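Local coordinates for protein 4-oxalocrotonate decarboxylase NahK (Pseudomonas putida, PDB 5D2K) that catalyses the metal-assisted decarboxylation of (3E)-2-oxohex-3-enedioate to 2-oxopent-4-enoate and carbon dioxide in naphthalene degradation, at residues K107-K112 with V148-Y153; F95-G100 with S170-T175. The protein carries 1 engineered substitution. All blocks are in the same frame, centred on the assembly; numbering follows the deposited sequence.

Interaction 1. Residues K107-K112 with V148-Y153. With OOG (2-oxoadipic acid), chain D.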
ATOM      1  N   LYS A 107     -16.399  -5.071   7.635  1.00 14.65           N
ATOM      2  CA  LYS A 107     -16.003  -5.363   6.262  1.00 15.19           C
ATOM      3  C   LYS A 107     -14.530  -5.754   6.193  1.00 13.11           C
ATOM      4  O   LYS A 107     -13.969  -5.910   5.104  1.00 12.75           O
ATOM      5  CB  LYS A 107     -16.268  -4.153   5.364  1.00 14.68           C
ATOM      6  CG  LYS A 107     -17.720  -3.704   5.352  1.00 18.52           C
ATOM      7  CD  LYS A 107     -17.958  -2.628   4.304  1.00 23.23           C
ATOM      8  CE  LYS A 107     -19.447  -2.388   4.091  1.00 41.87           C
ATOM      9  NZ  LYS A 107     -20.134  -3.609   3.562  1.00 42.94           N
ATOM     10  N   LEU A 108     -13.914  -5.889   7.363  1.00 12.48           N
ATOM     11  CA  LEU A 108     -12.489  -6.164   7.478  1.00 10.01           C
ATOM     12  C   LEU A 108     -12.248  -7.419   8.312  1.00 14.02           C
ATOM     13  O   LEU A 108     -13.089  -7.808   9.129  1.00 15.49           O
ATOM     14  CB  LEU A 108     -11.772  -4.958   8.093  1.00 12.90           C
ATOM     15  CG  LEU A 108     -12.013  -3.636   7.365  1.00 12.20           C
ATOM     16  CD1 LEU A 108     -11.233  -2.513   8.051  1.00 13.55           C
ATOM     17  CD2 LEU A 108     -11.619  -3.741   5.879  1.00 14.68           C
ATOM     18  N   ILE A 109     -11.099  -8.049   8.106  1.00 11.91           N
ATOM     19  CA  ILE A 109     -10.810  -9.348   8.712  1.00 12.40           C
ATOM     20  C   ILE A 109     -10.017  -9.194  10.008  1.00 13.30           C
ATOM     21  O   ILE A 109     -10.451  -9.650  11.076  1.00 15.73           O
ATOM     22  CB  ILE A 109     -10.034 -10.240   7.728  1.00 11.65           C
ATOM     23  CG1 ILE A 109     -10.879 -10.502   6.476  1.00 11.05           C
ATOM     24  CG2 ILE A 109      -9.650 -11.561   8.385  1.00 13.96           C
ATOM     25  CD1 ILE A 109     -10.069 -10.942   5.267  1.00 14.02           C
ATOM     26  N   HIS A 110      -8.857  -8.548   9.916  1.00 11.48           N
ATOM     27  CA  HIS A 110      -7.994  -8.300  11.074  1.00 11.39           C
ATOM     28  C   HIS A 110      -7.090  -7.104  10.770  1.00 12.45           C
ATOM     29  O   HIS A 110      -5.868  -7.252  10.600  1.00 14.76           O
ATOM     30  CB  HIS A 110      -7.161  -9.544  11.444  1.00 14.04           C
ATOM     31  CG  HIS A 110      -6.597 -10.294  10.271  1.00 17.71           C
ATOM     32  ND1 HIS A 110      -6.272 -11.634  10.337  1.00 22.48           N
ATOM     33  CD2 HIS A 110      -6.290  -9.899   9.009  1.00 18.82           C
ATOM     34  CE1 HIS A 110      -5.792 -12.031   9.172  1.00 18.62           C
ATOM     35  NE2 HIS A 110      -5.799 -10.998   8.348  1.00 22.34           N
ATOM     36  N   PRO A 111      -7.692  -5.912  10.693  1.00 11.06           N
ATOM     37  CA  PRO A 111      -7.014  -4.738  10.137  1.00 10.68           C
ATOM     38  C   PRO A 111      -5.970  -4.098  11.043  1.00 11.90           C
ATOM     39  O   PRO A 111      -6.049  -4.168  12.273  1.00 12.13           O
ATOM     40  CB  PRO A 111      -8.166  -3.756   9.905  1.00 11.00           C
ATOM     41  CG  PRO A 111      -9.160  -4.113  10.969  1.00 11.82           C
ATOM     42  CD  PRO A 111      -9.100  -5.618  11.020  1.00 12.56           C
ATOM     43  N   LYS A 112      -4.985  -3.490  10.386  1.00 11.88           N
ATOM     44  CA  LYS A 112      -3.939  -2.710  11.034  0.50 10.67           C
ATOM     45  C   LYS A 112      -3.797  -1.388  10.298  1.00 10.72           C
ATOM     46  O   LYS A 112      -4.112  -1.314   9.109  1.00 11.18           O
ATOM     47  CB  LYS A 112      -2.589  -3.432  11.006  0.50 11.70           C
ATOM     48  CG  LYS A 112      -2.547  -4.805  11.648  0.50 14.85           C
ATOM     49  CD  LYS A 112      -1.131  -5.368  11.530  0.50 17.80           C
ATOM     50  CE  LYS A 112      -1.064  -6.825  11.960  0.50 23.80           C
ATOM     51  NZ  LYS A 112      -1.425  -6.988  13.391  0.50 23.41           N
ATOM     52  N   VAL A 148      -4.954   1.409   5.823  1.00  7.08           N
ATOM     53  CA  VAL A 148      -5.484   0.269   6.562  1.00  9.54           C
ATOM     54  C   VAL A 148      -5.115  -0.965   5.769  1.00  8.59           C
ATOM     55  O   VAL A 148      -5.589  -1.131   4.639  1.00 10.42           O
ATOM     56  CB  VAL A 148      -7.005   0.339   6.762  1.00  9.40           C
ATOM     57  CG1 VAL A 148      -7.467  -0.832   7.651  1.00 10.17           C
ATOM     58  CG2 VAL A 148      -7.405   1.673   7.382  1.00  9.54           C
ATOM     59  N   ILE A 149      -4.255  -1.813   6.333  1.00  9.12           N
ATOM     60  CA  ILE A 149      -3.920  -3.068   5.668  1.00  8.61           C
ATOM     61  C   ILE A 149      -4.648  -4.215   6.335  1.00  9.79           C
ATOM     62  O   ILE A 149      -4.991  -4.149   7.517  1.00 11.69           O
ATOM     63  CB  ILE A 149      -2.408  -3.350   5.650  1.00 11.50           C
ATOM     64  CG1 ILE A 149      -1.819  -3.275   7.056  1.00 12.80           C
ATOM     65  CG2 ILE A 149      -1.702  -2.409   4.663  1.00 13.83           C
ATOM     66  CD1 ILE A 149      -0.378  -3.809   7.133  1.00 18.65           C
ATOM     67  N   ASP A 150      -4.910  -5.253   5.557  1.00  9.20           N
ATOM     68  CA  ASP A 150      -5.765  -6.338   6.026  1.00 11.29           C
ATOM     69  C   ASP A 150      -5.509  -7.570   5.178  1.00 10.96           C
ATOM     70  O   ASP A 150      -6.258  -7.869   4.242  1.00 12.71           O
ATOM     71  CB  ASP A 150      -7.239  -5.902   5.966  1.00  9.84           C
ATOM     72  CG  ASP A 150      -8.164  -6.833   6.723  1.00 12.85           C
ATOM     73  OD1 ASP A 150      -7.729  -7.399   7.740  1.00 12.98           O
ATOM     74  OD2 ASP A 150      -9.331  -6.991   6.304  1.00 12.72           O
ATOM     75  N   SER A 151      -4.434  -8.288   5.490  1.00 11.40           N
ATOM     76  CA  SER A 151      -4.088  -9.477   4.721  1.00 10.05           C
ATOM     77  C   SER A 151      -5.225 -10.480   4.739  1.00 11.07           C
ATOM     78  O   SER A 151      -5.819 -10.725   5.789  1.00 12.02           O
ATOM     79  CB  SER A 151      -2.824 -10.127   5.280  1.00 12.50           C
ATOM     80  OG  SER A 151      -2.529 -11.337   4.588  1.00 12.83           O
ATOM     81  N   ARG A 152      -5.528 -11.054   3.584  1.00  9.88           N
ATOM     82  CA  ARG A 152      -6.561 -12.080   3.535  1.00  9.81           C
ATOM     83  C   ARG A 152      -6.023 -13.444   4.000  1.00 13.37           C
ATOM     84  O   ARG A 152      -6.768 -14.414   4.030  1.00 14.18           O
ATOM     85  CB  ARG A 152      -7.162 -12.168   2.120  1.00 11.32           C
ATOM     86  CG  ARG A 152      -8.391 -11.248   1.912  1.00  9.04           C
ATOM     87  CD  ARG A 152      -8.103  -9.757   2.221  1.00  9.86           C
ATOM     88  NE  ARG A 152      -7.107  -9.205   1.302  1.00  9.22           N
ATOM     89  CZ  ARG A 152      -6.960  -7.910   1.030  1.00  9.15           C
ATOM     90  NH1 ARG A 152      -6.009  -7.526   0.174  1.00  9.35           N
ATOM     91  NH2 ARG A 152      -7.754  -6.994   1.587  1.00 10.15           N
ATOM     92  N   TYR A 153      -4.750 -13.519   4.384  1.00 11.75           N
ATOM     93  CA  TYR A 153      -4.206 -14.779   4.895  1.00 12.60           C
ATOM     94  C   TYR A 153      -4.322 -14.848   6.402  1.00 18.68           C
ATOM     95  O   TYR A 153      -4.178 -13.840   7.089  1.00 18.40           O
ATOM     96  CB  TYR A 153      -2.751 -14.961   4.451  1.00 14.16           C
ATOM     97  CG  TYR A 153      -2.642 -14.946   2.951  1.00 13.43           C
ATOM     98  CD1 TYR A 153      -3.245 -15.933   2.182  1.00 14.00           C
ATOM     99  CD2 TYR A 153      -1.970 -13.921   2.305  1.00 13.95           C
ATOM    100  CE1 TYR A 153      -3.167 -15.907   0.801  1.00 13.91           C
ATOM    101  CE2 TYR A 153      -1.887 -13.876   0.934  1.00 13.14           C
ATOM    102  CZ  TYR A 153      -2.484 -14.873   0.187  1.00 11.36           C
ATOM    103  OH  TYR A 153      -2.380 -14.810  -1.177  1.00 15.17           O
TER
HETATM  104  C2  OOG D 302       1.900  -5.903   3.279  1.00 22.99           C
HETATM  105  C3  OOG D 302       1.614  -4.427   3.055  1.00 26.41           C
HETATM  106  C4  OOG D 302       2.883  -3.609   3.173  1.00 22.44           C
HETATM  107  C6  OOG D 302       3.625  -1.174   3.736  1.00 17.49           C
HETATM  108  O4  OOG D 302       3.372   0.054   3.750  1.00 16.59           O
HETATM  109  O3  OOG D 302       4.716  -1.610   4.184  1.00 20.41           O
HETATM  110  C5  OOG D 302       2.591  -2.125   3.188  1.00 16.99           C
HETATM  111  C1  OOG D 302       1.611  -6.276   4.719  1.00 30.42           C
HETATM  112  O1  OOG D 302       0.702  -7.110   5.001  1.00 26.12           O
HETATM  113  O2  OOG D 302       2.293  -5.751   5.638  1.00 31.38           O
HETATM  114  O5  OOG D 302       1.554  -1.656   2.774  1.00 13.72           O
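H110 NE2 donates to S151 O at 2.6 Å, with the acceptor tilted slightly from the ring plane. The carboxylate of D150 takes two successive backbone N-H groups of the facing loop. I109 N reaches OD2 of D150 at 2.7 Å and 172°. H110 N reaches OD1 of D150, also at 2.7 Å, on its syn lone pair. With CG opposite the backbone N (chi1 -167°), the D150 carboxylate extends to the loop and is held by one bond on each oxygen. The two N-H groups probably offset the negative charge of this buried side chain. The H110 ring stands almost perpendicular to this carboxylate, 86° between planes. I109 CG2 lies over the centre of one H110 ring face, and I109 CD1 packs on CG and CD of R152. At K112 and I149 the two segments form an antiparallel hydrogen-bonded pair. K112 N bonds to I149 O (2.9 Å) and I149 N to K112 O (2.8 Å). P111 CB rests on V148 CG1 at 3.8 Å. I149 CD1 comes within 3.6 Å of O2 of 2-oxoadipic acid, so I149 lines the ligand pocket. Strands 112-121 and 139-149 meet here, with strand 170-175 beside V148 and helix 12-27 against R152 and Y153.

Interaction 2. Residues F95-G100 with S170-T175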
ATOM      1  N   PHE A  95     -11.638   1.926  -1.750  1.00  9.34           N
ATOM      2  CA  PHE A  95     -10.680   1.869  -0.628  1.00  8.17           C
ATOM      3  C   PHE A  95     -10.616   3.198   0.119  1.00  9.67           C
ATOM      4  O   PHE A  95     -10.188   3.239   1.279  1.00  9.13           O
ATOM      5  CB  PHE A  95      -9.242   1.551  -1.091  1.00 10.26           C
ATOM      6  CG  PHE A  95      -9.012   0.152  -1.634  1.00 10.07           C
ATOM      7  CD1 PHE A  95     -10.044  -0.767  -1.812  1.00 10.73           C
ATOM      8  CD2 PHE A  95      -7.711  -0.234  -1.953  1.00  8.64           C
ATOM      9  CE1 PHE A  95      -9.773  -2.048  -2.313  1.00  9.58           C
ATOM     10  CE2 PHE A  95      -7.439  -1.504  -2.466  1.00  8.32           C
ATOM     11  CZ  PHE A  95      -8.467  -2.407  -2.644  1.00  9.52           C
ATOM     12  N   SER A  96     -10.984   4.296  -0.550  1.00  8.97           N
ATOM     13  CA  SER A  96     -10.752   5.636  -0.006  1.00  9.21           C
ATOM     14  C   SER A  96     -11.681   5.991   1.162  1.00 10.71           C
ATOM     15  O   SER A  96     -12.876   5.688   1.140  1.00 12.89           O
ATOM     16  CB  SER A  96     -10.889   6.676  -1.126  1.00 12.96           C
ATOM     17  OG  SER A  96     -12.220   6.712  -1.631  1.00 15.52           O
ATOM     18  N   VAL A  97     -11.100   6.646   2.167  1.00  9.36           N
ATOM     19  CA  VAL A  97     -11.792   7.101   3.374  1.00 11.78           C
ATOM     20  C   VAL A  97     -11.429   8.573   3.586  1.00  9.85           C
ATOM     21  O   VAL A  97     -10.266   8.946   3.450  1.00 10.42           O
ATOM     22  CB  VAL A  97     -11.365   6.260   4.613  1.00  8.75           C
ATOM     23  CG1 VAL A  97     -12.066   6.716   5.897  1.00 11.75           C
ATOM     24  CG2 VAL A  97     -11.604   4.770   4.363  1.00 11.51           C
ATOM     25  N   PRO A  98     -12.424   9.417   3.903  1.00 10.98           N
ATOM     26  CA  PRO A  98     -12.138  10.837   4.115  1.00 14.77           C
ATOM     27  C   PRO A  98     -11.499  11.098   5.484  1.00  9.65           C
ATOM     28  O   PRO A  98     -11.759  10.335   6.417  1.00 11.74           O
ATOM     29  CB  PRO A  98     -13.528  11.477   4.029  1.00 13.60           C
ATOM     30  CG  PRO A  98     -14.424  10.447   4.580  1.00 15.69           C
ATOM     31  CD  PRO A  98     -13.854   9.111   4.097  1.00 11.78           C
ATOM     32  N   ASP A  99     -10.681  12.143   5.579  1.00 11.71           N
ATOM     33  CA  ASP A  99     -10.111  12.586   6.857  1.00 12.45           C
ATOM     34  C   ASP A  99     -11.235  12.704   7.890  1.00 14.44           C
ATOM     35  O   ASP A  99     -12.279  13.304   7.617  1.00 13.73           O
ATOM     36  CB  ASP A  99      -9.393  13.929   6.668  1.00 14.40           C
ATOM     37  CG  ASP A  99      -8.464  14.295   7.823  1.00 21.00           C
ATOM     38  OD1 ASP A  99      -8.316  13.501   8.767  1.00 17.82           O
ATOM     39  OD2 ASP A  99      -7.858  15.389   7.762  1.00 19.20           O
ATOM     40  N   GLY A 100     -11.025  12.095   9.054  1.00 12.64           N
ATOM     41  CA  GLY A 100     -11.998  12.125  10.131  1.00 12.84           C
ATOM     42  C   GLY A 100     -13.129  11.137   9.961  1.00 16.23           C
ATOM     43  O   GLY A 100     -14.061  11.115  10.772  1.00 20.53           O
ATOM     44  N   SER A 170      -3.832  -4.692   0.602  1.00  9.75           N
ATOM     45  CA  SER A 170      -4.515  -3.405   0.538  1.00  9.37           C
ATOM     46  C   SER A 170      -6.003  -3.534   0.835  1.00 10.90           C
ATOM     47  O   SER A 170      -6.636  -4.528   0.456  1.00  9.46           O
ATOM     48  CB  SER A 170      -4.328  -2.778  -0.843  1.00 10.63           C
ATOM     49  OG  SER A 170      -2.953  -2.647  -1.170  1.00 14.57           O
ATOM     50  N   THR A 171      -6.580  -2.522   1.480  1.00  9.11           N
ATOM     51  CA  THR A 171      -8.029  -2.536   1.675  1.00  9.33           C
ATOM     52  C   THR A 171      -8.657  -1.147   1.909  1.00  8.56           C
ATOM     53  O   THR A 171      -9.745  -0.890   1.389  1.00  9.89           O
ATOM     54  CB  THR A 171      -8.419  -3.520   2.835  1.00  9.16           C
ATOM     55  OG1 THR A 171      -9.745  -4.021   2.618  1.00 13.51           O
ATOM     56  CG2 THR A 171      -8.324  -2.880   4.229  1.00 10.89           C
ATOM     57  N   ARG A 172      -7.993  -0.257   2.661  1.00  7.87           N
ATOM     58  CA  ARG A 172      -8.475   1.123   2.813  1.00  8.23           C
ATOM     59  C   ARG A 172      -7.305   2.080   2.892  1.00  9.09           C
ATOM     60  O   ARG A 172      -6.203   1.678   3.252  1.00  9.23           O
ATOM     61  CB  ARG A 172      -9.322   1.322   4.080  1.00  9.41           C
ATOM     62  CG  ARG A 172     -10.550   0.405   4.228  1.00  9.80           C
ATOM     63  CD  ARG A 172     -11.715   0.829   3.337  1.00 10.41           C
ATOM     64  NE  ARG A 172     -12.885  -0.026   3.588  1.00 12.09           N
ATOM     65  CZ  ARG A 172     -13.150  -1.152   2.935  1.00 13.15           C
ATOM     66  NH1 ARG A 172     -12.346  -1.582   1.966  1.00 11.43           N
ATOM     67  NH2 ARG A 172     -14.229  -1.862   3.259  1.00 12.90           N
ATOM     68  N   PHE A 173      -7.555   3.346   2.569  1.00  8.05           N
ATOM     69  CA  PHE A 173      -6.569   4.383   2.852  1.00 10.49           C
ATOM     70  C   PHE A 173      -7.291   5.680   3.180  1.00 10.16           C
ATOM     71  O   PHE A 173      -8.365   5.964   2.650  1.00  9.32           O
ATOM     72  CB  PHE A 173      -5.580   4.560   1.685  1.00  9.66           C
ATOM     73  CG  PHE A 173      -6.184   5.127   0.427  1.00 10.96           C
ATOM     74  CD1 PHE A 173      -6.770   4.297  -0.529  1.00  8.66           C
ATOM     75  CD2 PHE A 173      -6.150   6.495   0.183  1.00 10.30           C
ATOM     76  CE1 PHE A 173      -7.320   4.831  -1.691  1.00  9.38           C
ATOM     77  CE2 PHE A 173      -6.695   7.033  -0.973  1.00 11.49           C
ATOM     78  CZ  PHE A 173      -7.282   6.208  -1.915  1.00 10.70           C
ATOM     79  N   ILE A 174      -6.687   6.448   4.083  1.00  9.50           N
ATOM     80  CA  ILE A 174      -7.273   7.687   4.602  1.00  9.74           C
ATOM     81  C   ILE A 174      -6.334   8.861   4.332  1.00 10.95           C
ATOM     82  O   ILE A 174      -5.226   8.893   4.863  1.00 10.63           O
ATOM     83  CB  ILE A 174      -7.528   7.602   6.132  1.00 10.46           C
ATOM     84  CG1 ILE A 174      -8.191   6.275   6.519  1.00 13.75           C
ATOM     85  CG2 ILE A 174      -8.347   8.805   6.611  1.00  9.74           C
ATOM     86  CD1 ILE A 174      -7.806   5.754   7.914  1.00 12.22           C
ATOM     87  N   THR A 175      -6.757   9.823   3.519  1.00 10.23           N
ATOM     88  CA  THR A 175      -5.928  11.003   3.268  1.00  9.94           C
ATOM     89  C   THR A 175      -6.360  12.132   4.190  1.00 12.22           C
ATOM     90  O   THR A 175      -7.525  12.203   4.607  1.00 14.95           O
ATOM     91  CB  THR A 175      -6.008  11.490   1.806  1.00 12.80           C
ATOM     92  OG1 THR A 175      -7.356  11.858   1.489  1.00 15.05           O
ATOM     93  CG2 THR A 175      -5.519  10.410   0.839  1.00 14.08           C
TER
HETATM   94  O   HOH W   1      -8.760   9.068   1.242  1.00 24.26           O
HETATM   95  O   HOH W   2      -9.711  13.328   2.967  1.00 21.44           O
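F95 and V97 join F173 in a short parallel β-ladder, in which strand 96-97 runs beside strand 170-175 in the mixed sheet of this FAA hydrolase-family domain. The bridges pair S96 with F173 and V97 with I174.

Two direct backbone hydrogen bonds hold the ladder. F173 N donates to F95 O at 2.9 Å, from well above the carbonyl plane. V97 N donates to F173 O, also at 2.9 Å, almost in line with the C=O bond. Water then takes over as the strands diverge. One water donates to V97 O and accepts from T175 N. A second accepts from D99 N and donates to T175 O.

Aromatic and apolar contacts flank the ladder. The F95 ring lies with one face over the peptide of T171, whose C is 3.8 Å above the ring plane and displaced from the ring centre. F95 CE2 meets S170 CB at 3.7 Å. With an alanine here, the T171 peptide would probably lose the ring lying against it, and S170 CB its contact with CE2. On the face that carries S96 and F173, the F173 ring turns a face to S96 CA in a CH-pi contact, 4.1 Å from the ring centroid. Its chi1 of 68°, with CG wedged between N and C of its own backbone, places the ring against S96, where CD1 also meets F95 CB. On the other face, V97 and I174 lie side by side, V97 CB against I174 CG1.

The polar ends of D99 and S96 find partners outside the two segments. D99 OD1 accepts from S265 N, and S96 OG bonds to D93 O. Within 170-175, the R172 chain bends at chi2, and its NH1 donates to T171 O at 2.8 Å.

How the interactions relate
Interactions 1 and 2 have centres about 13 Å apart and meet in one sheet, where strands 139-149 and 170-175 are neighbours. Strand 170-175 pairs with strand 96-97 in parallel and with strand 139-149 in antiparallel. V148 N lies 2.9 Å from R172 O, and R152 NH2 lies 2.9 Å from S170 O. Both are probable hydrogen bonds. T171 CG2 packs on D150 CB at 3.7 Å. In sequence, both segments of interaction 1 fall between those of interaction 2. Interaction 1 reaches the active site through I149, whose side chain is about 4 Å from the magnesium ion. Interaction 2 stands farther back: the S170 side chain is about 6 Å from 2-oxoadipic acid.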